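Local atomic coordinates of organic hydroperoxide resistance protein OhrB (Bacillus subtilis, PDB entry 2BJO), a protein that takes part in cellular resistance to organic hydroperoxides as a stress-response member of the OsmC/Ohr family. Residues 16-21 with 27-32; 46-51 with 92-97. The protein carries 3 engineered substitutions. One frame throughout, in Å; residues are numbered along the deposited sequence.

Contact 1. Residues 16-21 with 27-32; sequences GHITSD and FDIVMP
His17 and Asp28 face each other as a non-hydrogen-bonded antiparallel pair, their CA atoms 4.1 Å apart, and their side chains supply the link that the backbone lacks here. ND1 of His17 donates to OD1 of Asp28 over 2.9 Å with an N-H...O angle of 175°. The acceptor lies in the imidazole plane but receives the bond from above its own carboxylate plane; the two flat groups are turned 72° apart. With CG anti to the backbone N (chi1 -175°), the imidazole swings back over the partner strand, and the carbonyl oxygen of Phe27 sits 3.3 Å above one ring face, displaced toward the rim.

Next along the ladder, Ile18 and Phe27 form a hydrogen-bonded pair. Ile18 N reaches Phe27 O at 2.7 Å, and Phe27 N returns a bond to Ile18 O. Beyond His17, the 2.9 Å bond from Ile29 N to Gly16 O continues the pairing. This register defines a beta hairpin of strands 17-20 and 26-28, which strand 4-11 extends into a three-stranded antiparallel sheet on the other side of 17-20. Side chains alternate across it: His17 and Asp28 occupy one face, Ile18 and Phe27 the opposite one. There CG1 of Ile18 packs on CB of Phe27 at 4.0 Å, while CG2 of Ile18 meets CD1 of Ile29, also at 4.0 Å, the two isoleucines crossing at about a right angle.

Outside the two segments, NE2 of His17 hydrogen-bonds Asp26 OD2, which also engages Thr19 OG1; carboxylates at both ring nitrogens would be consistent with a protonated imidazole. Ile18 packs on Ala50 and Ile29 on Ala54, both of the second subunit.

Contact 2. Residues 46-51 with 92-97; sequences QLFAAG and IGVTLV
From the helix, Phe48 supplies every close approach in this contact, reaching Val94 and, more loosely, Ile92 on the strand. Its CB is directed at the strand, and CG, anti to the backbone N at chi1 -160°, carries the ring outward from the helix. Along one side of the ring, CD2 lies 4.2 Å from CG2 of Val94. One atom further, CE2 comes to 3.7 Å from the same methyl, the closest approach between the two segments. That methyl lies near the ring plane, so it meets an edge and not a face, and the two side chains cross at about a right angle. CE2 also has CG2 of Ile92 at 4.4 Å, approached obliquely.

In the OsmC-like fold of this chain, such apolar contacts seat helix 44-65, which carries the disulfide-forming Cys55, against the sheet containing strand 89-99. No hydrogen bond crosses between the segments, and only 97 Å² is buried in all. Strand 74-84 adds Val79 beside Phe48. The ring also meets Tyr121 of its own chain, with planes about 35° apart, and stacks edge-to-face with Tyr121 of the second subunit.

From the N terminus, the chain lays down strand 4-11, turns into 17-20, and contact 1 closes the short hairpin loop, with five residues between its segments. The chain then enters helix 44-65, where contact 2 opens. Forty residues, including the rest of that helix and strand 74-84, intervene before residues 92-97 of strand 89-99 close it. The two closures are therefore in series, neither nested nor crossed. Their centres lie 17 Å apart, yet CD1 of Ile18 touches CD1 of Leu47 at 3.8 Å, joining the N-terminal sheet to the helix, whose Phe48 side meets the second sheet. Both contacts also touch the second subunit.

Contact 1. Residues 16-21 with 27-32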
loop_
_atom_site.group_PDB
_atom_site.type_symbol
_atom_site.label_atom_id
_atom_site.label_comp_id
_atom_site.label_asym_id
_atom_site.label_seq_id
_atom_site.Cartn_x
_atom_site.Cartn_y
_atom_site.Cartn_z
ATOM N N GLY A 16 0.676 -10.647 -12.906
ATOM C CA GLY A 16 -0.340 -11.497 -12.295
ATOM C C GLY A 16 -1.728 -10.909 -12.118
ATOM O O GLY A 16 -2.236 -10.094 -12.900
ATOM N N HIS A 17 -2.364 -11.327 -11.032
ATOM C CA HIS A 17 -3.693 -10.801 -10.742
ATOM C C HIS A 17 -3.920 -10.783 -9.224
ATOM O O HIS A 17 -3.430 -11.664 -8.511
ATOM C CB HIS A 17 -4.658 -11.696 -11.523
ATOM C CG HIS A 17 -6.089 -11.266 -11.469
ATOM N ND1 HIS A 17 -6.696 -10.588 -12.505
ATOM C CD2 HIS A 17 -7.024 -11.399 -10.498
ATOM C CE1 HIS A 17 -7.952 -10.334 -12.177
ATOM N NE2 HIS A 17 -8.175 -10.807 -10.963
ATOM N N ILE A 18 -4.675 -9.799 -8.751
ATOM C CA ILE A 18 -5.037 -9.641 -7.353
ATOM C C ILE A 18 -6.549 -9.746 -7.217
ATOM O O ILE A 18 -7.296 -9.155 -8.010
ATOM C CB ILE A 18 -4.579 -8.307 -6.694
ATOM C CG1 ILE A 18 -4.898 -7.089 -7.572
ATOM C CG2 ILE A 18 -3.100 -8.361 -6.335
ATOM C CD1 ILE A 18 -4.750 -5.780 -6.831
ATOM N N THR A 19 -6.973 -10.515 -6.218
ATOM C CA THR A 19 -8.379 -10.529 -5.842
ATOM C C THR A 19 -8.500 -10.397 -4.322
ATOM O O THR A 19 -7.944 -11.197 -3.563
ATOM C CB THR A 19 -9.077 -11.803 -6.363
ATOM O OG1 THR A 19 -8.744 -11.954 -7.738
ATOM C CG2 THR A 19 -10.594 -11.661 -6.308
ATOM N N SER A 20 -9.211 -9.374 -3.848
ATOM C CA SER A 20 -9.431 -9.259 -2.405
ATOM C C SER A 20 -10.360 -10.429 -2.014
ATOM O O SER A 20 -11.094 -10.990 -2.837
ATOM C CB SER A 20 -9.921 -7.871 -2.005
ATOM O OG SER A 20 -11.187 -7.572 -2.576
ATOM N N ASP A 21 -10.279 -10.812 -0.740
ATOM C CA ASP A 21 -11.156 -11.795 -0.130
ATOM C C ASP A 21 -12.618 -11.466 -0.415
ATOM O O ASP A 21 -13.356 -12.392 -0.732
ATOM C CB ASP A 21 -10.905 -11.924 1.382
ATOM C CG ASP A 21 -11.241 -10.679 2.209
ATOM O OD1 ASP A 21 -11.379 -9.532 1.703
ATOM O OD2 ASP A 21 -11.341 -10.877 3.447
ATOM N N PHE A 27 -8.066 -7.221 -10.028
ATOM C CA PHE A 27 -7.302 -6.586 -11.090
ATOM C C PHE A 27 -6.110 -7.406 -11.514
ATOM O O PHE A 27 -5.480 -8.077 -10.696
ATOM C CB PHE A 27 -6.654 -5.240 -10.695
ATOM C CG PHE A 27 -7.601 -4.218 -10.166
ATOM C CD1 PHE A 27 -7.859 -4.135 -8.806
ATOM C CD2 PHE A 27 -8.237 -3.337 -11.036
ATOM C CE1 PHE A 27 -8.748 -3.175 -8.320
ATOM C CE2 PHE A 27 -9.134 -2.374 -10.585
ATOM C CZ PHE A 27 -9.388 -2.305 -9.218
ATOM N N ASP A 28 -5.819 -7.270 -12.803
ATOM C CA ASP A 28 -4.504 -7.655 -13.295
ATOM C C ASP A 28 -3.440 -6.705 -12.753
ATOM O O ASP A 28 -3.735 -5.551 -12.479
ATOM C CB ASP A 28 -4.412 -7.612 -14.815
ATOM C CG ASP A 28 -5.382 -8.548 -15.488
ATOM O OD1 ASP A 28 -5.479 -9.689 -15.026
ATOM O OD2 ASP A 28 -6.033 -8.157 -16.479
ATOM N N ILE A 29 -2.220 -7.225 -12.650
ATOM C CA ILE A 29 -1.005 -6.503 -12.335
ATOM C C ILE A 29 -0.352 -6.340 -13.698
ATOM O O ILE A 29 -0.116 -7.334 -14.395
ATOM C CB ILE A 29 -0.116 -7.252 -11.326
ATOM C CG1 ILE A 29 -0.891 -7.480 -10.009
ATOM C CG2 ILE A 29 1.198 -6.530 -11.106
ATOM C CD1 ILE A 29 -1.281 -6.233 -9.198
ATOM N N VAL A 30 -0.077 -5.089 -14.049
ATOM C CA VAL A 30 0.442 -4.782 -15.377
ATOM C C VAL A 30 1.852 -4.194 -15.365
ATOM O O VAL A 30 2.310 -3.557 -14.429
ATOM C CB VAL A 30 -0.479 -3.806 -16.202
ATOM C CG1 VAL A 30 -1.816 -4.474 -16.543
ATOM C CG2 VAL A 30 -0.647 -2.402 -15.545
ATOM N N MET A 31 2.508 -4.374 -16.498
ATOM C CA MET A 31 3.893 -3.976 -16.697
ATOM C C MET A 31 3.873 -2.620 -17.390
ATOM O O MET A 31 2.798 -2.201 -17.833
ATOM C CB MET A 31 4.608 -4.999 -17.577
ATOM C CG MET A 31 4.067 -6.410 -17.390
ATOM S SD MET A 31 5.395 -7.607 -17.329
ATOM C CE MET A 31 6.025 -7.090 -15.723
ATOM N N PRO A 32 5.031 -1.939 -17.443
ATOM C CA PRO A 32 5.190 -0.670 -18.156
ATOM C C PRO A 32 4.646 -0.611 -19.596
ATOM O O PRO A 32 4.248 0.471 -19.989
ATOM C CB PRO A 32 6.704 -0.442 -18.075
ATOM C CG PRO A 32 7.045 -0.999 -16.734
ATOM C CD PRO A 32 6.277 -2.296 -16.736
#

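Contact 2. Residues 46-51 with 92-97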
loop_
_atom_site.group_PDB
_atom_site.type_symbol
_atom_site.label_atom_id
_atom_site.label_comp_id
_atom_site.label_asym_id
_atom_site.label_seq_id
_atom_site.Cartn_x
_atom_site.Cartn_y
_atom_site.Cartn_z
ATOM N N GLN A 46 1.033 2.082 -7.619
ATOM C CA GLN A 46 -0.339 2.627 -7.643
ATOM C C GLN A 46 -1.180 2.216 -6.429
ATOM O O GLN A 46 -1.882 3.030 -5.835
ATOM C CB GLN A 46 -1.061 2.233 -8.942
ATOM C CG GLN A 46 -2.277 3.104 -9.293
ATOM C CD GLN A 46 -3.021 2.683 -10.530
ATOM O OE1 GLN A 46 -3.561 1.586 -10.601
ATOM N NE2 GLN A 46 -3.064 3.569 -11.519
ATOM N N LEU A 47 -1.101 0.945 -6.046
ATOM C CA LEU A 47 -1.791 0.468 -4.846
ATOM C C LEU A 47 -1.303 1.214 -3.587
ATOM O O LEU A 47 -2.133 1.549 -2.714
ATOM C CB LEU A 47 -1.667 -1.053 -4.722
ATOM C CG LEU A 47 -2.496 -1.854 -5.741
ATOM C CD1 LEU A 47 -2.079 -3.328 -5.814
ATOM C CD2 LEU A 47 -4.029 -1.728 -5.552
ATOM N N PHE A 48 0.008 1.458 -3.538
ATOM C CA PHE A 48 0.704 2.168 -2.456
ATOM C C PHE A 48 0.236 3.613 -2.414
ATOM O O PHE A 48 -0.142 4.135 -1.362
ATOM C CB PHE A 48 2.237 2.070 -2.496
ATOM C CG PHE A 48 2.902 2.374 -1.181
ATOM C CD1 PHE A 48 2.765 1.506 -0.106
ATOM C CD2 PHE A 48 3.650 3.540 -0.994
ATOM C CE1 PHE A 48 3.372 1.831 1.115
ATOM C CE2 PHE A 48 4.268 3.839 0.211
ATOM C CZ PHE A 48 4.113 2.996 1.273
ATOM N N ALA A 49 0.218 4.234 -3.582
ATOM C CA ALA A 49 -0.211 5.621 -3.749
ATOM C C ALA A 49 -1.640 5.805 -3.247
ATOM O O ALA A 49 -1.931 6.785 -2.562
ATOM C CB ALA A 49 -0.109 6.038 -5.230
ATOM N N ALA A 50 -2.519 4.882 -3.634
ATOM C CA ALA A 50 -3.925 4.892 -3.224
ATOM C C ALA A 50 -4.130 4.755 -1.718
ATOM O O ALA A 50 -4.939 5.481 -1.143
ATOM C CB ALA A 50 -4.700 3.778 -3.907
ATOM N N GLY A 51 -3.425 3.793 -1.133
ATOM C CA GLY A 51 -3.479 3.529 0.286
ATOM C C GLY A 51 -2.955 4.657 1.137
ATOM O O GLY A 51 -3.570 5.037 2.127
ATOM N N ILE A 92 11.313 2.516 -3.390
ATOM C CA ILE A 92 10.206 3.467 -3.469
ATOM C C ILE A 92 10.500 4.860 -2.951
ATOM O O ILE A 92 11.213 5.030 -1.963
ATOM C CB ILE A 92 9.046 2.822 -2.615
ATOM C CG1 ILE A 92 8.438 1.652 -3.394
ATOM C CG2 ILE A 92 7.972 3.757 -2.097
ATOM C CD1 ILE A 92 8.004 1.929 -4.801
ATOM N N GLY A 93 9.889 5.837 -3.615
ATOM C CA GLY A 93 9.903 7.274 -3.288
ATOM C C GLY A 93 8.452 7.708 -3.192
ATOM O O GLY A 93 7.588 7.198 -3.917
ATOM N N VAL A 94 8.138 8.623 -2.283
ATOM C CA VAL A 94 6.748 9.069 -2.096
ATOM C C VAL A 94 6.640 10.588 -1.972
ATOM O O VAL A 94 7.340 11.152 -1.147
ATOM C CB VAL A 94 6.060 8.468 -0.826
ATOM C CG1 VAL A 94 4.602 8.925 -0.698
ATOM C CG2 VAL A 94 6.061 6.939 -0.810
ATOM N N THR A 95 5.765 11.225 -2.750
ATOM C CA THR A 95 5.353 12.605 -2.518
ATOM C C THR A 95 3.837 12.632 -2.272
ATOM O O THR A 95 3.067 11.927 -2.922
ATOM C CB THR A 95 5.877 13.519 -3.649
ATOM O OG1 THR A 95 7.309 13.574 -3.538
ATOM C CG2 THR A 95 5.348 14.936 -3.530
ATOM N N LEU A 96 3.381 13.436 -1.312
ATOM C CA LEU A 96 1.962 13.675 -1.060
ATOM C C LEU A 96 1.684 15.166 -1.258
ATOM O O LEU A 96 2.309 15.984 -0.588
ATOM C CB LEU A 96 1.526 13.208 0.339
ATOM C CG LEU A 96 1.758 11.743 0.732
ATOM C CD1 LEU A 96 1.648 11.532 2.237
ATOM C CD2 LEU A 96 0.812 10.781 0.022
ATOM N N VAL A 97 0.761 15.514 -2.156
ATOM C CA VAL A 97 0.439 16.914 -2.460
ATOM C C VAL A 97 -0.930 17.109 -1.824
ATOM O O VAL A 97 -1.913 16.499 -2.245
ATOM C CB VAL A 97 0.406 17.270 -3.947
ATOM C CG1 VAL A 97 0.274 18.794 -4.147
ATOM C CG2 VAL A 97 1.671 16.822 -4.669
#